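Local structure of lipase C (Serratia marcescens, 5NEN) at residues A[159-164]-A[218-223]; A[145-149]-A[232-237]; A[99-103]-A[240-244]; A[94-98]-A[131-135]. The protein probably serves as the periplasmic adaptor, or membrane fusion protein, of a type I secretion system that exports lipase across the Serratia marcescens cell envelope. All coordinates share one frame; numbering follows the deposited sequence.

Interaction 1. Residues A[159-164]-A[218-223]; sequences QLKGLQ and RIGQLQ
Leu163 and Leu222 both set CG beside their own backbone N (chi1 -70° and -75°), which sends one methyl of each across the gap until Leu163 CD1 and Leu222 CD1 stand 4.1 Å apart, the two side chains nearly perpendicular. Leu160 meets Leu222 differently: the pair run alongside one another with their ends pointing opposite ways, and Leu160 CD1 is 3.4 Å from Leu222 CB. Its other methyl, CD2, rests against CG of Gln223. Ile219 fills the neighbouring position, its CG1 3.8 Å from Leu163 CB. This is a leucine-isoleucine seam between the two arms of the AprE-like helical hairpin, helices 122-190 and 195-270, which run antiparallel here at 158° with the short axes 10.3 Å apart. Leu160 and Ile219 are the nearest pair in the backbone register. At one border the chain of Gln164 bends at chi2 and lays its amide across Ile219, NE2 coming 3.5 Å from CD1; OE1 of this Gln164 is hydrogen-bonded to Arg167 on its own helix. Beyond Leu163 lies Arg218, whose CB touches Leu163 CD1 at 3.8 Å while the guanidinium runs on past the seam. The second subunit packs there as well, its Gln88 touching both Leu163 and Arg218 and its Thr91 touching Gln159.

Interaction 2. Residues A[145-149]-A[232-237]; sequences EIDGY and RIDQRF
The ring of Tyr149 takes Arg232 at its edge: NE of Arg232 lies near the ring plane, 3.8 Å from Tyr149 CE1, and ring and guanidinium are turned 40° against each other. Arg232 crosses the ring edge rather than lying over a face, so this is not a cation-pi stack. The Arg236 guanidinium, by contrast, carries Glu145 OE1 over one face. Phe237 offers its ring edge, where CD2 is 4.2 Å from Ile146 CD1. Glu145 and Arg236 form a salt bridge, OE1 to NE 3.0 Å, but the oxygen stands well out of the guanidinium plane and no N-H points at it; the attraction is one of charge alone. Both chains reach across extended, with CG of Glu145 anti to its backbone N (chi1 -156°). These residues belong to the long AprE-like hairpin, where helices 122-190 and 195-270 run antiparallel, their short axes 10.8 Å apart and Ile146 level with Ile233. Ile146 and Ile233 make an apolar strip alongside the charged pair and the tyrosine. Ile233 CG1 packs 3.4 Å from Tyr149 CB, the isoleucine and tyrosine chains passing flank to flank from opposing helices, and Ile233 CG2 lies 4.2 Å from Ile146 CD1. The contact lies at the surface of the hairpin. Asp147, on the far side of its helix, packs on Ser137 of the second subunit.

Interaction 3. Residues A[99-103]-A[240-244]; sequences LLAER and YQREV
Arg103 and Val244 bring the two backbones nearest, their CA atoms 6.2 Å apart, where short helical segments 10.0 Å from axis to axis run antiparallel at 154°. Segment 99-103 is the last turn of helix 76-103, which here lies against helix 195-270, the returning arm of the AprE-like hairpin. Val244 is the apolar wedge between them. Its CG1 presses on Arg103 CB at 3.6 Å, and its CG2 faces Leu99 CD2 more loosely, at 4.4 Å. Tyr240, one turn earlier, reaches Glu102 with the hydroxyl end of its ring. CG anti to the backbone N (chi1 165°) swings that ring across the gap; carboxylate and ring planes are only 21° apart, and OE1 lies at the ring edge. A hydrogen bond from Tyr240 OH to Glu102 OE1, 3.2 Å long, is doubtful, because OE1 sits too close to another atom of the model. As placed, OE1 also faces Arg138 of helix 122-190; the firmer salt bridge is that of OE2 with Arg98 of its own helix. These surroundings are consistent with a buried carboxylate that stays ionised. Leu142 of helix 122-190 also touches Tyr240, so three helices meet here. Arg103 turns its end away from the contact, but its carbonyl O stands 3.4 Å from Gln241 OE1, two acceptors with no hydrogen bond between them.

Interaction 4. Residues A[94-98]-A[131-135]; sequences ATEGR and QTQLF
Where helix 76-103 lies alongside the early turns of the long helix 122-190, Arg98 and Gln131 make a buried polar joint. Arg98 NE donates to Gln131 OE1 at 2.6 Å, the N-H...O angle a bent 140°. The acceptor oxygen lies almost exactly in the guanidinium plane, and the donor in turn lies in the carbonyl plane of the glutamine, so guanidinium and amide meet edge on, their planes 30° apart. Both chains are bent to get there: Arg98 at chi3 (79°) and Gln131 at chi2, which folds its amide back toward Thr95 and Arg98. Unlike the antiparallel arms of the AprE-like hairpin, these two helices run nearly parallel, because the connection after helix 76-103 leads the chain back before helix 122-190 begins. Their short axes are 9.7 Å apart. Leu134 CD2 lies over one face of the Arg98 guanidinium, toward its rim, 3.9 Å from Arg98 NE. On the aliphatic side, Arg98 CD stands 4.2 Å from Phe135 CB. Nearer its backbone, Gln131 CG meets Ala94 CB at 3.5 Å, and Phe111 of the connecting loop touches both of these residues. NH1 of Arg98 is held by Glu102. Gly148 of the second subunit packs on Leu134.

How the interactions relate
Helix 76-103 supplies the first segments of interactions 4 and 3 in consecutive turns. Interaction 4 closes first, when the chain returns as 131-135 in the early turns of helix 122-190; interaction 3, opened at 99-103, stays open until 240-244, so the two cross. They touch where Phe135 packs on Ala101 and Glu102. Farther along helix 122-190, interaction 2 opens at 145-149 and interaction 1 at 159-164. After the hairpin turn, helix 195-270 closes 1, then 2, then 3, each nested inside the next. Interactions 1 and 2, with centres 21 Å apart, zip the two hairpin arms; 3 and 4 dock helix 76-103 onto both.

Interaction 1. Residues A[159-164]-A[218-223]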
loop_
_atom_site.group_PDB
_atom_site.type_symbol
_atom_site.label_atom_id
_atom_site.label_comp_id
_atom_site.label_asym_id
_atom_site.label_seq_id
_atom_site.Cartn_x
_atom_site.Cartn_y
_atom_site.Cartn_z
ATOM N N GLN A 159 6.511 -22.371 -21.119
ATOM C CA GLN A 159 6.873 -23.736 -20.744
ATOM C C GLN A 159 5.927 -24.757 -21.383
ATOM O O GLN A 159 6.363 -25.757 -21.976
ATOM C CB GLN A 159 6.871 -23.882 -19.224
ATOM C CG GLN A 159 7.941 -24.810 -18.705
ATOM C CD GLN A 159 8.395 -24.424 -17.317
ATOM O OE1 GLN A 159 7.921 -23.434 -16.758
ATOM N NE2 GLN A 159 9.341 -25.184 -16.763
ATOM N N LEU A 160 4.631 -24.491 -21.276
ATOM C CA LEU A 160 3.632 -25.378 -21.848
ATOM C C LEU A 160 3.853 -25.562 -23.343
ATOM O O LEU A 160 3.559 -26.634 -23.871
ATOM C CB LEU A 160 2.211 -24.875 -21.577
ATOM C CG LEU A 160 1.532 -25.406 -20.312
ATOM C CD1 LEU A 160 2.505 -25.433 -19.187
ATOM C CD2 LEU A 160 0.269 -24.616 -19.917
ATOM N N LYS A 161 4.327 -24.522 -24.034
ATOM C CA LYS A 161 4.497 -24.646 -25.473
ATOM C C LYS A 161 5.483 -25.788 -25.748
ATOM O O LYS A 161 5.181 -26.730 -26.493
ATOM C CB LYS A 161 4.990 -23.331 -26.093
ATOM N N GLY A 162 6.630 -25.736 -25.078
ATOM C CA GLY A 162 7.637 -26.758 -25.244
ATOM C C GLY A 162 7.084 -28.115 -24.855
ATOM O O GLY A 162 7.248 -29.084 -25.580
ATOM N N LEU A 163 6.386 -28.183 -23.732
ATOM C CA LEU A 163 5.859 -29.461 -23.292
ATOM C C LEU A 163 4.869 -30.067 -24.308
ATOM O O LEU A 163 4.906 -31.270 -24.575
ATOM C CB LEU A 163 5.199 -29.294 -21.926
ATOM C CG LEU A 163 6.206 -29.028 -20.804
ATOM C CD1 LEU A 163 5.630 -29.361 -19.427
ATOM C CD2 LEU A 163 7.460 -29.843 -21.044
ATOM N N GLN A 164 4.007 -29.232 -24.878
ATOM C CA GLN A 164 3.062 -29.667 -25.899
ATOM C C GLN A 164 3.790 -30.163 -27.147
ATOM O O GLN A 164 3.412 -31.171 -27.748
ATOM C CB GLN A 164 2.101 -28.527 -26.241
ATOM C CG GLN A 164 1.150 -28.143 -25.105
ATOM C CD GLN A 164 0.110 -29.232 -24.822
ATOM O OE1 GLN A 164 0.015 -30.217 -25.557
ATOM N NE2 GLN A 164 -0.652 -29.072 -23.738
ATOM N N ARG A 218 3.264 -33.057 -15.812
ATOM C CA ARG A 218 3.824 -31.719 -15.687
ATOM C C ARG A 218 2.874 -30.675 -16.268
ATOM O O ARG A 218 2.654 -29.617 -15.660
ATOM C CB ARG A 218 5.191 -31.626 -16.363
ATOM C CG ARG A 218 6.300 -32.203 -15.526
ATOM C CD ARG A 218 7.647 -31.694 -15.988
ATOM N NE ARG A 218 8.322 -32.593 -16.914
ATOM C CZ ARG A 218 9.284 -33.436 -16.557
ATOM N NH1 ARG A 218 9.677 -33.500 -15.288
ATOM N NH2 ARG A 218 9.852 -34.218 -17.466
ATOM N N ILE A 219 2.290 -30.988 -17.421
ATOM C CA ILE A 219 1.386 -30.061 -18.081
ATOM C C ILE A 219 0.220 -29.720 -17.164
ATOM O O ILE A 219 -0.080 -28.557 -16.950
ATOM C CB ILE A 219 0.839 -30.628 -19.432
ATOM C CG1 ILE A 219 1.786 -30.350 -20.575
ATOM C CG2 ILE A 219 -0.470 -29.994 -19.836
ATOM C CD1 ILE A 219 1.396 -31.085 -21.817
ATOM N N GLY A 220 -0.407 -30.733 -16.590
ATOM C CA GLY A 220 -1.558 -30.507 -15.753
ATOM C C GLY A 220 -1.188 -29.651 -14.571
ATOM O O GLY A 220 -1.901 -28.696 -14.228
ATOM N N GLN A 221 -0.051 -29.975 -13.965
ATOM C CA GLN A 221 0.350 -29.280 -12.759
ATOM C C GLN A 221 0.521 -27.801 -13.079
ATOM O O GLN A 221 0.087 -26.921 -12.326
ATOM C CB GLN A 221 1.619 -29.896 -12.191
ATOM C CG GLN A 221 1.426 -31.349 -11.729
ATOM C CD GLN A 221 0.266 -31.581 -10.749
ATOM O OE1 GLN A 221 -0.366 -30.643 -10.254
ATOM N NE2 GLN A 221 -0.023 -32.856 -10.482
ATOM N N LEU A 222 1.146 -27.542 -14.219
ATOM C CA LEU A 222 1.362 -26.182 -14.690
ATOM C C LEU A 222 0.054 -25.456 -15.016
ATOM O O LEU A 222 -0.098 -24.284 -14.690
ATOM C CB LEU A 222 2.283 -26.196 -15.906
ATOM C CG LEU A 222 3.741 -26.458 -15.532
ATOM C CD1 LEU A 222 4.654 -26.495 -16.730
ATOM C CD2 LEU A 222 4.166 -25.321 -14.618
ATOM N N GLN A 223 -0.879 -26.146 -15.657
ATOM C CA GLN A 223 -2.171 -25.567 -16.008
ATOM C C GLN A 223 -2.835 -25.089 -14.715
ATOM O O GLN A 223 -3.517 -24.039 -14.659
ATOM C CB GLN A 223 -3.038 -26.604 -16.727
ATOM C CG GLN A 223 -2.754 -26.787 -18.226
ATOM C CD GLN A 223 -3.066 -28.209 -18.747
ATOM O OE1 GLN A 223 -3.106 -29.173 -17.978
ATOM N NE2 GLN A 223 -3.308 -28.328 -20.056
#

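Interaction 2. Residues A[145-149]-A[232-237]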
loop_
_atom_site.group_PDB
_atom_site.type_symbol
_atom_site.label_atom_id
_atom_site.label_comp_id
_atom_site.label_asym_id
_atom_site.label_seq_id
_atom_site.Cartn_x
_atom_site.Cartn_y
_atom_site.Cartn_z
ATOM N N GLU A 145 3.425 -4.946 -9.814
ATOM C CA GLU A 145 3.066 -6.272 -9.353
ATOM C C GLU A 145 2.296 -7.049 -10.417
ATOM O O GLU A 145 2.679 -8.175 -10.774
ATOM C CB GLU A 145 2.235 -6.210 -8.084
ATOM C CG GLU A 145 2.345 -7.474 -7.297
ATOM C CD GLU A 145 1.411 -7.498 -6.131
ATOM O OE1 GLU A 145 1.062 -6.404 -5.620
ATOM O OE2 GLU A 145 1.041 -8.623 -5.725
ATOM N N ILE A 146 1.221 -6.435 -10.923
ATOM C CA ILE A 146 0.328 -7.100 -11.867
ATOM C C ILE A 146 1.117 -7.482 -13.129
ATOM O O ILE A 146 0.930 -8.580 -13.672
ATOM C CB ILE A 146 -0.871 -6.199 -12.234
ATOM C CG1 ILE A 146 -1.618 -5.732 -10.976
ATOM C CG2 ILE A 146 -1.841 -6.932 -13.146
ATOM C CD1 ILE A 146 -2.518 -6.774 -10.327
ATOM N N ASP A 147 2.030 -6.602 -13.549
ATOM C CA ASP A 147 2.977 -6.887 -14.623
ATOM C C ASP A 147 3.792 -8.132 -14.308
ATOM O O ASP A 147 4.080 -8.943 -15.180
ATOM C CB ASP A 147 3.953 -5.736 -14.825
ATOM C CG ASP A 147 3.336 -4.552 -15.518
ATOM O OD1 ASP A 147 2.194 -4.682 -16.018
ATOM O OD2 ASP A 147 4.029 -3.504 -15.589
ATOM N N GLY A 148 4.204 -8.256 -13.052
ATOM C CA GLY A 148 4.973 -9.410 -12.646
ATOM C C GLY A 148 4.182 -10.683 -12.828
ATOM O O GLY A 148 4.677 -11.688 -13.331
ATOM N N TYR A 149 2.937 -10.655 -12.400
ATOM C CA TYR A 149 2.105 -11.827 -12.575
ATOM C C TYR A 149 1.853 -12.125 -14.060
ATOM O O TYR A 149 1.850 -13.287 -14.467
ATOM C CB TYR A 149 0.809 -11.687 -11.786
ATOM C CG TYR A 149 0.920 -12.136 -10.331
ATOM C CD1 TYR A 149 0.753 -13.484 -9.997
ATOM C CD2 TYR A 149 1.187 -11.231 -9.291
ATOM C CE1 TYR A 149 0.857 -13.927 -8.675
ATOM C CE2 TYR A 149 1.282 -11.664 -7.952
ATOM C CZ TYR A 149 1.119 -13.020 -7.653
ATOM O OH TYR A 149 1.214 -13.496 -6.353
ATOM N N ARG A 232 -4.518 -15.573 -7.675
ATOM C CA ARG A 232 -3.720 -14.751 -6.757
ATOM C C ARG A 232 -3.790 -13.279 -7.158
ATOM O O ARG A 232 -3.928 -12.382 -6.302
ATOM C CB ARG A 232 -2.267 -15.212 -6.717
ATOM C CG ARG A 232 -2.072 -16.506 -5.958
ATOM C CD ARG A 232 -0.598 -16.763 -5.665
ATOM N NE ARG A 232 0.147 -17.145 -6.862
ATOM C CZ ARG A 232 0.351 -18.401 -7.240
ATOM N NH1 ARG A 232 -0.135 -19.395 -6.506
ATOM N NH2 ARG A 232 1.044 -18.665 -8.343
ATOM N N ILE A 233 -3.717 -13.038 -8.467
ATOM C CA ILE A 233 -3.903 -11.689 -8.975
ATOM C C ILE A 233 -5.265 -11.182 -8.554
ATOM O O ILE A 233 -5.388 -10.133 -7.930
ATOM C CB ILE A 233 -3.896 -11.626 -10.498
ATOM C CG1 ILE A 233 -2.499 -11.668 -11.065
ATOM C CG2 ILE A 233 -4.622 -10.356 -10.992
ATOM C CD1 ILE A 233 -2.506 -11.413 -12.585
ATOM N N ASP A 234 -6.287 -11.974 -8.868
ATOM C CA ASP A 234 -7.647 -11.528 -8.660
ATOM C C ASP A 234 -7.902 -11.212 -7.201
ATOM O O ASP A 234 -8.382 -10.138 -6.855
ATOM C CB ASP A 234 -8.618 -12.605 -9.124
ATOM C CG ASP A 234 -8.566 -12.821 -10.619
ATOM O OD1 ASP A 234 -8.147 -11.884 -11.346
ATOM O OD2 ASP A 234 -8.948 -13.932 -11.058
ATOM N N GLN A 235 -7.491 -12.132 -6.348
ATOM C CA GLN A 235 -7.661 -11.989 -4.921
ATOM C C GLN A 235 -6.957 -10.767 -4.388
ATOM O O GLN A 235 -7.493 -10.084 -3.521
ATOM C CB GLN A 235 -7.159 -13.231 -4.199
ATOM C CG GLN A 235 -8.243 -14.290 -4.012
ATOM C CD GLN A 235 -9.432 -13.802 -3.215
ATOM O OE1 GLN A 235 -9.363 -12.783 -2.521
ATOM N NE2 GLN A 235 -10.539 -14.529 -3.312
ATOM N N ARG A 236 -5.771 -10.455 -4.898
ATOM C CA ARG A 236 -5.080 -9.356 -4.259
ATOM C C ARG A 236 -5.622 -8.039 -4.818
ATOM O O ARG A 236 -5.650 -7.025 -4.132
ATOM C CB ARG A 236 -3.571 -9.432 -4.462
ATOM C CG ARG A 236 -2.932 -8.106 -4.117
ATOM C CD ARG A 236 -1.448 -8.013 -4.268
ATOM N NE ARG A 236 -0.977 -6.870 -3.492
ATOM C CZ ARG A 236 -1.125 -5.602 -3.858
ATOM N NH1 ARG A 236 -1.732 -5.313 -4.995
ATOM N NH2 ARG A 236 -0.678 -4.622 -3.087
ATOM N N PHE A 237 -6.135 -8.069 -6.036
ATOM C CA PHE A 237 -6.881 -6.921 -6.538
ATOM C C PHE A 237 -8.101 -6.634 -5.668
ATOM O O PHE A 237 -8.372 -5.486 -5.295
ATOM C CB PHE A 237 -7.322 -7.141 -7.972
ATOM C CG PHE A 237 -7.421 -5.882 -8.748
ATOM C CD1 PHE A 237 -8.498 -5.029 -8.565
ATOM C CD2 PHE A 237 -6.423 -5.523 -9.629
ATOM C CE1 PHE A 237 -8.590 -3.851 -9.263
ATOM C CE2 PHE A 237 -6.506 -4.349 -10.332
ATOM C CZ PHE A 237 -7.594 -3.507 -10.149
#

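Interaction 3. Residues A[99-103]-A[240-244]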
loop_
_atom_site.group_PDB
_atom_site.type_symbol
_atom_site.label_atom_id
_atom_site.label_comp_id
_atom_site.label_asym_id
_atom_site.label_seq_id
_atom_site.Cartn_x
_atom_site.Cartn_y
_atom_site.Cartn_z
ATOM N N LEU A 99 -7.732 8.714 -2.157
ATOM C CA LEU A 99 -8.463 7.464 -2.091
ATOM C C LEU A 99 -9.525 7.375 -3.189
ATOM O O LEU A 99 -9.636 6.346 -3.813
ATOM C CB LEU A 99 -9.098 7.281 -0.717
ATOM C CG LEU A 99 -7.972 6.986 0.270
ATOM C CD1 LEU A 99 -8.481 6.699 1.657
ATOM C CD2 LEU A 99 -7.163 5.825 -0.237
ATOM N N LEU A 100 -10.266 8.447 -3.452
ATOM C CA LEU A 100 -11.271 8.418 -4.510
ATOM C C LEU A 100 -10.648 8.053 -5.829
ATOM O O LEU A 100 -11.161 7.187 -6.550
ATOM C CB LEU A 100 -11.912 9.768 -4.676
ATOM C CG LEU A 100 -12.881 10.166 -3.594
ATOM C CD1 LEU A 100 -13.446 11.541 -3.944
ATOM C CD2 LEU A 100 -13.954 9.083 -3.454
ATOM N N ALA A 101 -9.527 8.699 -6.145
ATOM C CA ALA A 101 -8.869 8.324 -7.388
ATOM C C ALA A 101 -8.452 6.852 -7.332
ATOM O O ALA A 101 -8.665 6.127 -8.289
ATOM C CB ALA A 101 -7.664 9.205 -7.670
ATOM N N GLU A 102 -7.938 6.368 -6.210
ATOM C CA GLU A 102 -7.443 4.997 -6.245
ATOM C C GLU A 102 -8.609 4.021 -6.345
ATOM O O GLU A 102 -8.484 2.943 -6.900
ATOM C CB GLU A 102 -6.584 4.646 -5.018
ATOM C CG GLU A 102 -5.446 5.556 -4.671
ATOM C CD GLU A 102 -4.425 4.820 -3.785
ATOM O OE1 GLU A 102 -4.400 3.571 -3.834
ATOM O OE2 GLU A 102 -3.667 5.456 -3.015
ATOM N N ARG A 103 -9.737 4.403 -5.785
ATOM C CA ARG A 103 -10.929 3.589 -5.843
ATOM C C ARG A 103 -11.447 3.451 -7.273
ATOM O O ARG A 103 -11.833 2.358 -7.706
ATOM C CB ARG A 103 -12.028 4.173 -4.971
ATOM C CG ARG A 103 -13.266 3.387 -5.155
ATOM C CD ARG A 103 -14.354 3.774 -4.223
ATOM N NE ARG A 103 -14.993 4.973 -4.722
ATOM C CZ ARG A 103 -16.013 5.556 -4.115
ATOM N NH1 ARG A 103 -16.523 4.993 -3.017
ATOM N NH2 ARG A 103 -16.526 6.676 -4.620
ATOM N N TYR A 240 -6.889 -5.004 -2.613
ATOM C CA TYR A 240 -6.581 -3.593 -2.801
ATOM C C TYR A 240 -7.874 -2.767 -2.788
ATOM O O TYR A 240 -7.944 -1.723 -2.130
ATOM C CB TYR A 240 -5.801 -3.404 -4.104
ATOM C CG TYR A 240 -5.691 -1.980 -4.652
ATOM C CD1 TYR A 240 -4.781 -1.053 -4.141
ATOM C CD2 TYR A 240 -6.513 -1.574 -5.693
ATOM C CE1 TYR A 240 -4.692 0.247 -4.677
ATOM C CE2 TYR A 240 -6.433 -0.297 -6.221
ATOM C CZ TYR A 240 -5.529 0.614 -5.716
ATOM O OH TYR A 240 -5.498 1.882 -6.280
ATOM N N GLN A 241 -8.901 -3.226 -3.499
ATOM C CA GLN A 241 -10.165 -2.498 -3.474
ATOM C C GLN A 241 -10.715 -2.501 -2.052
ATOM O O GLN A 241 -11.262 -1.507 -1.615
ATOM C CB GLN A 241 -11.204 -3.065 -4.443
ATOM C CG GLN A 241 -11.015 -2.748 -5.949
ATOM C CD GLN A 241 -11.658 -1.406 -6.419
ATOM O OE1 GLN A 241 -11.680 -0.394 -5.704
ATOM N NE2 GLN A 241 -12.240 -1.438 -7.611
ATOM N N ARG A 242 -10.604 -3.620 -1.341
ATOM C CA ARG A 242 -11.192 -3.701 -0.003
ATOM C C ARG A 242 -10.501 -2.696 0.891
ATOM O O ARG A 242 -11.141 -1.980 1.658
ATOM C CB ARG A 242 -11.071 -5.111 0.593
ATOM N N GLU A 243 -9.184 -2.646 0.771
ATOM C CA GLU A 243 -8.388 -1.774 1.604
ATOM C C GLU A 243 -8.806 -0.332 1.296
ATOM O O GLU A 243 -9.240 0.398 2.179
ATOM C CB GLU A 243 -6.890 -2.027 1.357
ATOM C CG GLU A 243 -5.916 -1.069 2.033
ATOM C CD GLU A 243 -4.523 -1.063 1.384
ATOM O OE1 GLU A 243 -4.311 -1.786 0.380
ATOM O OE2 GLU A 243 -3.626 -0.351 1.899
ATOM N N VAL A 244 -8.765 0.041 0.024
ATOM C CA VAL A 244 -9.129 1.391 -0.372
ATOM C C VAL A 244 -10.564 1.785 0.030
ATOM O O VAL A 244 -10.790 2.850 0.577
ATOM C CB VAL A 244 -8.937 1.548 -1.877
ATOM C CG1 VAL A 244 -9.923 2.551 -2.480
ATOM C CG2 VAL A 244 -7.483 1.926 -2.165
#

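Interaction 4. Residues A[94-98]-A[131-135]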
loop_
_atom_site.group_PDB
_atom_site.type_symbol
_atom_site.label_atom_id
_atom_site.label_comp_id
_atom_site.label_asym_id
_atom_site.label_seq_id
_atom_site.Cartn_x
_atom_site.Cartn_y
_atom_site.Cartn_z
ATOM N N ALA A 94 -6.997 16.104 1.374
ATOM C CA ALA A 94 -5.975 15.615 0.469
ATOM C C ALA A 94 -6.109 14.105 0.353
ATOM O O ALA A 94 -6.305 13.545 -0.749
ATOM C CB ALA A 94 -4.588 15.990 0.974
ATOM N N THR A 95 -6.099 13.454 1.507
ATOM C CA THR A 95 -6.167 12.003 1.522
ATOM C C THR A 95 -7.354 11.414 0.786
ATOM O O THR A 95 -7.240 10.431 0.061
ATOM C CB THR A 95 -6.186 11.542 2.943
ATOM O OG1 THR A 95 -4.868 11.755 3.463
ATOM C CG2 THR A 95 -6.560 10.050 3.052
ATOM N N GLU A 96 -8.480 12.071 0.947
ATOM C CA GLU A 96 -9.731 11.658 0.367
ATOM C C GLU A 96 -9.678 11.795 -1.154
ATOM O O GLU A 96 -10.233 10.969 -1.882
ATOM C CB GLU A 96 -10.845 12.502 0.956
ATOM C CG GLU A 96 -12.187 11.960 0.724
ATOM C CD GLU A 96 -13.244 12.829 1.340
ATOM O OE1 GLU A 96 -13.417 13.987 0.891
ATOM O OE2 GLU A 96 -13.862 12.374 2.320
ATOM N N GLY A 97 -9.019 12.847 -1.633
ATOM C CA GLY A 97 -8.852 13.007 -3.068
ATOM C C GLY A 97 -8.073 11.807 -3.574
ATOM O O GLY A 97 -8.407 11.198 -4.629
ATOM N N ARG A 98 -7.050 11.425 -2.804
ATOM C CA ARG A 98 -6.229 10.287 -3.234
ATOM C C ARG A 98 -7.036 9.004 -3.248
ATOM O O ARG A 98 -7.047 8.288 -4.247
ATOM C CB ARG A 98 -4.984 10.105 -2.364
ATOM C CG ARG A 98 -4.338 8.746 -2.523
ATOM C CD ARG A 98 -3.007 8.673 -1.762
ATOM N NE ARG A 98 -3.175 8.451 -0.322
ATOM C CZ ARG A 98 -3.466 7.278 0.231
ATOM N NH1 ARG A 98 -3.665 6.196 -0.522
ATOM N NH2 ARG A 98 -3.589 7.189 1.542
ATOM N N GLN A 131 0.537 13.628 -0.845
ATOM C CA GLN A 131 -0.545 12.762 -1.278
ATOM C C GLN A 131 -0.340 12.394 -2.739
ATOM O O GLN A 131 -0.538 11.249 -3.131
ATOM C CB GLN A 131 -1.884 13.449 -1.086
ATOM C CG GLN A 131 -2.428 13.290 0.320
ATOM C CD GLN A 131 -2.348 11.880 0.856
ATOM O OE1 GLN A 131 -2.817 10.927 0.225
ATOM N NE2 GLN A 131 -1.793 11.739 2.048
ATOM N N THR A 132 0.057 13.363 -3.552
ATOM C CA THR A 132 0.336 13.070 -4.952
ATOM C C THR A 132 1.475 12.060 -5.076
ATOM O O THR A 132 1.437 11.151 -5.918
ATOM C CB THR A 132 0.703 14.313 -5.731
ATOM O OG1 THR A 132 -0.348 15.283 -5.601
ATOM C CG2 THR A 132 0.851 13.953 -7.170
ATOM N N GLN A 133 2.481 12.226 -4.221
ATOM C CA GLN A 133 3.610 11.314 -4.175
ATOM C C GLN A 133 3.071 9.919 -3.863
ATOM O O GLN A 133 3.102 9.015 -4.698
ATOM C CB GLN A 133 4.612 11.775 -3.106
ATOM C CG GLN A 133 6.111 11.674 -3.431
ATOM C CD GLN A 133 6.994 12.627 -2.587
ATOM O OE1 GLN A 133 6.601 13.089 -1.516
ATOM N NE2 GLN A 133 8.203 12.889 -3.070
ATOM N N LEU A 134 2.460 9.791 -2.698
ATOM C CA LEU A 134 1.962 8.518 -2.193
ATOM C C LEU A 134 1.056 7.852 -3.230
ATOM O O LEU A 134 1.071 6.621 -3.371
ATOM C CB LEU A 134 1.232 8.732 -0.860
ATOM C CG LEU A 134 0.605 7.533 -0.133
ATOM C CD1 LEU A 134 1.448 6.240 -0.135
ATOM C CD2 LEU A 134 0.313 7.929 1.280
ATOM N N PHE A 135 0.308 8.657 -3.983
ATOM C CA PHE A 135 -0.516 8.100 -5.052
ATOM C C PHE A 135 0.366 7.501 -6.150
ATOM O O PHE A 135 0.259 6.318 -6.453
ATOM C CB PHE A 135 -1.442 9.156 -5.620
ATOM C CG PHE A 135 -2.254 8.684 -6.790
ATOM C CD1 PHE A 135 -3.353 7.857 -6.598
ATOM C CD2 PHE A 135 -1.954 9.092 -8.070
ATOM C CE1 PHE A 135 -4.128 7.434 -7.672
ATOM C CE2 PHE A 135 -2.725 8.679 -9.148
ATOM C CZ PHE A 135 -3.804 7.851 -8.946
#